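Local coordinates for putative hemin transport system, substrate-binding protein (Burkholderia cenocepacia, PDB 5Y89) that probably captures heme in the periplasm and hands it to an ABC transporter for import into the cell, at residues D36-Y41 with G52-L57; S73-P78 with F95-D100. All coordinates share one frame; numbering follows the deposited sequence.

Contact 1 of 2, residues D36-Y41 with G52-L57. With HEM (protoporphyrin IX containing Fe), chain C.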
loop_
_atom_site.group_PDB
_atom_site.type_symbol
_atom_site.label_atom_id
_atom_site.label_comp_id
_atom_site.label_asym_id
_atom_site.label_seq_id
_atom_site.Cartn_x
_atom_site.Cartn_y
_atom_site.Cartn_z
ATOM N N ASP A 36 9.523 0.318 -10.101
ATOM C CA ASP A 36 8.955 -1.017 -10.072
ATOM C C ASP A 36 7.447 -0.918 -10.407
ATOM O O ASP A 36 6.880 0.166 -10.422
ATOM C CB ASP A 36 9.160 -1.719 -8.707
ATOM C CG ASP A 36 8.261 -1.168 -7.665
ATOM O OD1 ASP A 36 8.395 0.055 -7.337
ATOM O OD2 ASP A 36 7.355 -1.902 -7.252
ATOM N N THR A 37 6.832 -2.066 -10.655
ATOM C CA THR A 37 5.480 -2.158 -11.132
ATOM C C THR A 37 4.406 -1.710 -10.136
ATOM O O THR A 37 3.323 -1.427 -10.570
ATOM C CB THR A 37 5.165 -3.590 -11.526
ATOM O OG1 THR A 37 5.599 -4.464 -10.465
ATOM C CG2 THR A 37 5.913 -3.957 -12.846
ATOM N N THR A 38 4.735 -1.546 -8.843
ATOM C CA THR A 38 3.820 -0.890 -7.919
ATOM C C THR A 38 3.662 0.631 -8.137
ATOM O O THR A 38 2.718 1.248 -7.613
ATOM C CB THR A 38 4.229 -1.101 -6.430
ATOM O OG1 THR A 38 5.517 -0.511 -6.182
ATOM C CG2 THR A 38 4.276 -2.577 -6.109
ATOM N N CYS A 39 4.583 1.242 -8.881
ATOM C CA CYS A 39 4.515 2.652 -9.193
ATOM C C CYS A 39 3.538 2.971 -10.332
ATOM O O CYS A 39 3.937 3.094 -11.490
ATOM C CB CYS A 39 5.928 3.205 -9.458
ATOM S SG CYS A 39 7.051 2.907 -8.042
ATOM N N THR A 40 2.263 3.120 -9.972
ATOM C CA THR A 40 1.185 3.424 -10.924
ATOM C C THR A 40 0.547 4.797 -10.759
ATOM O O THR A 40 -0.391 5.100 -11.460
ATOM C CB THR A 40 0.054 2.390 -10.798
ATOM O OG1 THR A 40 -0.368 2.357 -9.433
ATOM C CG2 THR A 40 0.598 0.982 -11.237
ATOM N N TYR A 41 1.082 5.643 -9.882
ATOM C CA TYR A 41 0.478 6.948 -9.617
ATOM C C TYR A 41 1.567 8.025 -9.360
ATOM O O TYR A 41 2.530 7.767 -8.633
ATOM C CB TYR A 41 -0.436 6.835 -8.400
ATOM C CG TYR A 41 -1.312 8.042 -8.197
ATOM C CD1 TYR A 41 -0.858 9.160 -7.463
ATOM C CD2 TYR A 41 -2.607 8.073 -8.741
ATOM C CE1 TYR A 41 -1.663 10.286 -7.287
ATOM C CE2 TYR A 41 -3.412 9.176 -8.585
ATOM C CZ TYR A 41 -2.933 10.283 -7.864
ATOM O OH TYR A 41 -3.766 11.370 -7.727
ATOM N N GLY A 52 10.796 -4.485 -12.810
ATOM C CA GLY A 52 10.262 -5.642 -12.092
ATOM C C GLY A 52 9.340 -5.230 -10.988
ATOM O O GLY A 52 8.862 -4.081 -10.995
ATOM N N TYR A 53 9.107 -6.156 -10.041
ATOM C CA TYR A 53 8.168 -5.972 -8.936
ATOM C C TYR A 53 8.945 -5.840 -7.633
ATOM O O TYR A 53 9.891 -6.566 -7.392
ATOM C CB TYR A 53 7.180 -7.184 -8.830
ATOM C CG TYR A 53 6.338 -7.229 -7.556
ATOM C CD1 TYR A 53 5.536 -6.160 -7.201
ATOM C CD2 TYR A 53 6.404 -8.305 -6.679
ATOM C CE1 TYR A 53 4.811 -6.156 -6.001
ATOM C CE2 TYR A 53 5.658 -8.346 -5.505
ATOM C CZ TYR A 53 4.867 -7.246 -5.142
ATOM O OH TYR A 53 4.062 -7.262 -3.933
ATOM N N GLN A 54 8.497 -4.927 -6.807
ATOM C CA GLN A 54 9.078 -4.570 -5.536
ATOM C C GLN A 54 9.622 -5.716 -4.707
ATOM O O GLN A 54 10.708 -5.580 -4.119
ATOM C CB GLN A 54 7.979 -3.876 -4.722
ATOM C CG GLN A 54 8.376 -3.421 -3.320
ATOM C CD GLN A 54 7.347 -2.534 -2.663
ATOM O OE1 GLN A 54 7.314 -2.392 -1.452
ATOM N NE2 GLN A 54 6.520 -1.891 -3.463
ATOM N N ARG A 55 8.855 -6.801 -4.603
ATOM C CA ARG A 55 9.241 -7.905 -3.707
ATOM C C ARG A 55 9.877 -9.094 -4.450
ATOM O O ARG A 55 10.189 -10.081 -3.840
ATOM C CB ARG A 55 8.047 -8.352 -2.853
ATOM C CG ARG A 55 7.518 -7.255 -1.919
ATOM C CD ARG A 55 6.245 -7.615 -1.167
ATOM N NE ARG A 55 5.770 -6.481 -0.382
ATOM C CZ ARG A 55 5.164 -5.405 -0.865
ATOM N NH1 ARG A 55 4.903 -5.281 -2.167
ATOM N NH2 ARG A 55 4.836 -4.392 -0.054
ATOM N N ALA A 56 10.122 -8.962 -5.733
ATOM C CA ALA A 56 10.713 -10.071 -6.532
ATOM C C ALA A 56 11.661 -9.456 -7.551
ATOM O O ALA A 56 11.653 -9.811 -8.728
ATOM C CB ALA A 56 9.632 -10.933 -7.227
ATOM N N LEU A 57 12.533 -8.564 -7.062
ATOM C CA LEU A 57 13.469 -7.857 -7.935
ATOM C C LEU A 57 14.589 -8.760 -8.399
ATOM O O LEU A 57 15.060 -9.645 -7.689
ATOM C CB LEU A 57 14.058 -6.658 -7.211
ATOM C CG LEU A 57 13.047 -5.607 -6.765
ATOM C CD1 LEU A 57 13.659 -4.716 -5.708
ATOM C CD2 LEU A 57 12.576 -4.806 -7.949
HETATM C CHA HEM C . 1.648 -5.024 -1.446
HETATM C CHB HEM C . 2.528 -9.776 -1.471
HETATM C CHC HEM C . 2.329 -9.806 -6.328
HETATM C CHD HEM C . 1.334 -5.112 -6.292
HETATM C C1A HEM C . 1.900 -6.306 -1.071
HETATM C C2A HEM C . 2.091 -6.686 0.269
HETATM C C3A HEM C . 2.320 -8.024 0.278
HETATM C C4A HEM C . 2.311 -8.469 -1.062
HETATM C CMA HEM C . 2.683 -8.845 1.490
HETATM C CAA HEM C . 1.978 -5.763 1.458
HETATM C CBA HEM C . 0.518 -5.832 1.992
HETATM C CGA HEM C . 0.373 -5.319 3.430
HETATM O O1A HEM C . 1.358 -4.826 4.090
HETATM O O2A HEM C . -0.785 -5.367 3.956
HETATM C C1B HEM C . 2.416 -10.207 -2.803
HETATM C C2B HEM C . 2.692 -11.564 -3.217
HETATM C C3B HEM C . 2.613 -11.630 -4.591
HETATM C C4B HEM C . 2.404 -10.190 -4.997
HETATM C CMB HEM C . 2.862 -12.753 -2.293
HETATM C CAB HEM C . 2.761 -12.826 -5.521
HETATM C CBB HEM C . 3.138 -14.080 -5.131
HETATM C C1C HEM C . 2.104 -8.520 -6.777
HETATM C C2C HEM C . 2.117 -8.079 -8.147
HETATM C C3C HEM C . 1.796 -6.724 -8.071
HETATM C C4C HEM C . 1.594 -6.402 -6.702
HETATM C CMC HEM C . 2.408 -8.888 -9.404
HETATM C CAC HEM C . 1.695 -5.669 -9.107
HETATM C CBC HEM C . 1.928 -5.975 -10.344
HETATM C C1D HEM C . 1.318 -4.752 -4.954
HETATM C C2D HEM C . 0.964 -3.368 -4.543
HETATM C C3D HEM C . 1.116 -3.337 -3.232
HETATM C C4D HEM C . 1.472 -4.713 -2.817
HETATM C CMD HEM C . 0.635 -2.215 -5.456
HETATM C CAD HEM C . 0.907 -2.146 -2.325
HETATM C CBD HEM C . 1.899 -1.007 -2.578
HETATM C CGD HEM C . 3.342 -1.458 -2.446
HETATM O O1D HEM C . 3.642 -2.513 -1.798
HETATM O O2D HEM C . 4.245 -0.766 -3.001
HETATM N NA HEM C . 2.174 -7.387 -1.898
HETATM N NB HEM C . 2.446 -9.428 -3.873
HETATM N NC HEM C . 1.976 -7.458 -5.983
HETATM N ND HEM C . 1.708 -5.499 -3.902
HETATM FE FE HEM C . 2.091 -7.337 -3.939
#
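Thr-38 and Gln-54 cross at about a right angle beside one heme propionate, each turning a polar group to the other: NE2 of Gln-54 makes a weak hydrogen bond to OG1 of Thr-38. A much shorter bond, 2.6 Å, runs from Gln-54 NE2 to heme O2D. The Gln-54 chain can span that gap because CG stands anti to the backbone N (chi1 179°) and the rest runs extended. Asp-36 meets it obliquely from the other loop, its carboxylate turned 83° from the amide plane, and OD2 takes a weak bond from the backbone N of Gln-54. The same oxygen is gripped from within its own loop, by Thr-38 OG1 on the syn lone pair and by Thr-38 N from above the carboxylate plane, which closes an Asx turn. Between the backbones, Thr-37 N donates to Gly-52 O at 2.9 Å. In this cluster A-type substrate-binding fold, the two loops contribute to one wall of the interdomain cleft, where Tyr-53 OH is an axial ligand of the heme iron at 2.0 Å. The tyrosine ring lies with one face over pyrrole carbon C1C, while OG1 of Thr-37 and CG2 of Thr-38, the latter 3.6 Å from Tyr-53 CE1, sit at its edge. Arg-55 comes in on the same side of the porphyrin. Its NH1 donates to Tyr-53 OH at 2.8 Å, which would probably favour the phenolate as iron ligand, and NH1 and NH2 both donate hydrogen bonds to heme O1D. One guanidinium face rests on the porphyrin near C1A; Gln-54 OE1 lies over the opposite face.

Contact 2 of 2, residues S73-P78 with F95-D100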
loop_
_atom_site.group_PDB
_atom_site.type_symbol
_atom_site.label_atom_id
_atom_site.label_comp_id
_atom_site.label_asym_id
_atom_site.label_seq_id
_atom_site.Cartn_x
_atom_site.Cartn_y
_atom_site.Cartn_z
ATOM N N SER A 73 11.629 1.100 -0.702
ATOM C CA SER A 73 10.916 0.612 0.463
ATOM C C SER A 73 11.738 -0.453 1.171
ATOM O O SER A 73 12.453 -1.244 0.549
ATOM C CB SER A 73 9.576 -0.013 0.061
ATOM O OG SER A 73 8.984 -0.773 1.164
ATOM N N ALA A 74 11.637 -0.466 2.495
ATOM C CA ALA A 74 12.236 -1.527 3.336
ATOM C C ALA A 74 11.679 -2.884 2.989
ATOM O O ALA A 74 12.365 -3.858 3.233
ATOM C CB ALA A 74 12.050 -1.250 4.860
ATOM N N GLU A 75 10.489 -2.950 2.393
ATOM C CA GLU A 75 9.932 -4.240 1.946
ATOM C C GLU A 75 10.353 -4.667 0.541
ATOM O O GLU A 75 9.942 -5.725 0.066
ATOM C CB GLU A 75 8.385 -4.246 2.074
ATOM C CG GLU A 75 7.907 -4.257 3.532
ATOM C CD GLU A 75 6.394 -4.127 3.705
ATOM O OE1 GLU A 75 5.668 -3.862 2.762
ATOM O OE2 GLU A 75 5.887 -4.282 4.784
ATOM N N ALA A 76 11.150 -3.873 -0.138
ATOM C CA ALA A 76 11.720 -4.320 -1.426
ATOM C C ALA A 76 12.705 -5.457 -1.226
ATOM O O ALA A 76 13.417 -5.502 -0.250
ATOM C CB ALA A 76 12.394 -3.170 -2.148
ATOM N N GLY A 77 12.742 -6.386 -2.151
ATOM C CA GLY A 77 13.591 -7.560 -2.000
ATOM C C GLY A 77 13.492 -8.381 -3.246
ATOM O O GLY A 77 12.871 -7.952 -4.241
ATOM N N PRO A 78 14.093 -9.565 -3.261
ATOM C CA PRO A 78 14.716 -10.209 -2.125
ATOM C C PRO A 78 16.038 -9.548 -1.666
ATOM O O PRO A 78 16.626 -8.765 -2.418
ATOM C CB PRO A 78 14.945 -11.702 -2.620
ATOM C CG PRO A 78 15.169 -11.519 -4.094
ATOM C CD PRO A 78 14.198 -10.398 -4.495
ATOM N N PHE A 95 13.603 3.255 3.049
ATOM C CA PHE A 95 12.550 3.888 3.889
ATOM C C PHE A 95 11.751 2.849 4.656
ATOM O O PHE A 95 11.355 1.821 4.072
ATOM C CB PHE A 95 11.620 4.704 3.007
ATOM C CG PHE A 95 12.303 5.843 2.323
ATOM C CD1 PHE A 95 13.067 5.619 1.161
ATOM C CD2 PHE A 95 12.214 7.123 2.818
ATOM C CE1 PHE A 95 13.723 6.641 0.528
ATOM C CE2 PHE A 95 12.900 8.172 2.184
ATOM C CZ PHE A 95 13.636 7.938 1.033
ATOM N N ASP A 96 11.500 3.090 5.937
ATOM C CA ASP A 96 10.840 2.120 6.780
ATOM C C ASP A 96 9.386 1.956 6.319
ATOM O O ASP A 96 8.795 2.861 5.691
ATOM C CB ASP A 96 10.913 2.484 8.275
ATOM C CG ASP A 96 9.881 3.600 8.705
ATOM O OD1 ASP A 96 8.633 3.452 8.539
ATOM O OD2 ASP A 96 10.357 4.647 9.248
ATOM N N GLU A 97 8.842 0.765 6.591
ATOM C CA GLU A 97 7.440 0.485 6.336
ATOM C C GLU A 97 6.788 0.086 7.640
ATOM O O GLU A 97 6.159 -0.938 7.741
ATOM C CB GLU A 97 7.230 -0.623 5.337
ATOM C CG GLU A 97 7.645 -0.304 3.939
ATOM C CD GLU A 97 6.804 0.742 3.192
ATOM O OE1 GLU A 97 5.862 1.301 3.772
ATOM O OE2 GLU A 97 7.147 1.004 2.007
ATOM N N ARG A 98 6.855 0.964 8.608
ATOM C CA ARG A 98 6.168 0.768 9.870
ATOM C C ARG A 98 4.639 0.993 9.858
ATOM O O ARG A 98 4.014 0.866 10.878
ATOM C CB ARG A 98 6.808 1.624 10.975
ATOM C CG ARG A 98 8.143 1.085 11.427
ATOM C CD ARG A 98 8.848 2.053 12.391
ATOM N NE ARG A 98 10.268 2.122 12.005
ATOM C CZ ARG A 98 11.120 3.128 12.262
ATOM N NH1 ARG A 98 10.735 4.210 12.954
ATOM N NH2 ARG A 98 12.398 3.026 11.857
ATOM N N HIS A 99 4.050 1.325 8.727
ATOM C CA HIS A 99 2.601 1.321 8.597
ATOM C C HIS A 99 1.844 2.301 9.512
ATOM O O HIS A 99 0.684 2.093 9.845
ATOM C CB HIS A 99 2.057 -0.101 8.782
ATOM C CG HIS A 99 2.648 -1.087 7.825
ATOM N ND1 HIS A 99 3.275 -2.240 8.246
ATOM C CD2 HIS A 99 2.678 -1.107 6.460
ATOM C CE1 HIS A 99 3.666 -2.923 7.182
ATOM N NE2 HIS A 99 3.302 -2.265 6.090
ATOM N N ASP A 100 2.509 3.393 9.866
ATOM C CA ASP A 100 1.925 4.475 10.680
ATOM C C ASP A 100 2.190 5.829 10.006
ATOM O O ASP A 100 2.811 5.898 8.936
ATOM C CB ASP A 100 2.458 4.409 12.120
ATOM C CG ASP A 100 3.995 4.456 12.176
ATOM O OD1 ASP A 100 4.639 4.986 11.228
ATOM O OD2 ASP A 100 4.570 4.007 13.196
HETATM O O HOH W 1 3.263 -3.022 3.414
#
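Ser-73 OG donates to OE2 of Glu-97 at 2.7 Å, meeting the anti lone pair. The hydroxyl also accepts from the backbone N of Glu-75 at 2.9 Å, an ST turn that ties the bond across the contact to the bend of its own loop. In Glu-97, chi1 of -68° sets CG 3.1 Å from Ser-73 OG, and the bend at chi2 (-69°) swings OE2 onto the hydroxyl; its other oxygen, OE1, forms a salt bridge with Lys-107. Alongside, Ala-74 N donates to Phe-95 O at 2.8 Å. With this bond the parallel pairing of strands 69-73 and 91-95 ends: Ser-73 and Phe-95 are bridged at the C-terminal ends of the strands, where the Rossmann-like lobes of periplasmic binding proteins carry their ligand-facing loops. Farther out, Glu-75 crosses Glu-97 at about a right angle, its CD 4.0 Å from CB of Glu-97. The carboxylate of Glu-75 is directed mainly to Arg-55, with which OE1 forms a salt bridge, and the same OE1 accepts from a water that is also hydrogen-bonded to His-99 NE2 in the plane of the imidazole. Glu-75 OE2 lies at the ring edge, 3.5 Å from His-99 NE2, the carboxylate and ring planes 56° apart. Over one imidazole face sits the backbone O of Glu-97, 3.1 Å from the ring plane, while Phe-251 meets the histidine edge to face. Ala-74 CB packs on the backbone, 4.1 Å from CA of Asp-96.

In the fold
The two contacts follow one another along the chain without interleaving, their centres about 13 Å apart. Three of the loops, 36-41, 73-78 and 95-100, follow strands 30-35, 69-73 and 91-95 of one parallel sheet; the fourth, 52-57, comes after helix 43-47 and packs against strand 6-11 of that sheet. Contacts 1 and 2 touch directly, since the backbone of Gly-77 probably hydrogen-bonds to both Gln-54 and Leu-57. The salt bridge from Glu-75 to Arg-55 adds a side-chain tie. Segments 36-41, 52-57 and 95-100 (through His-99) meet the heme, while 73-78 stands behind Arg-55, which grips a propionate; Ala-171, Ala-172 and Tyr-191 also hydrogen-bond to the heme.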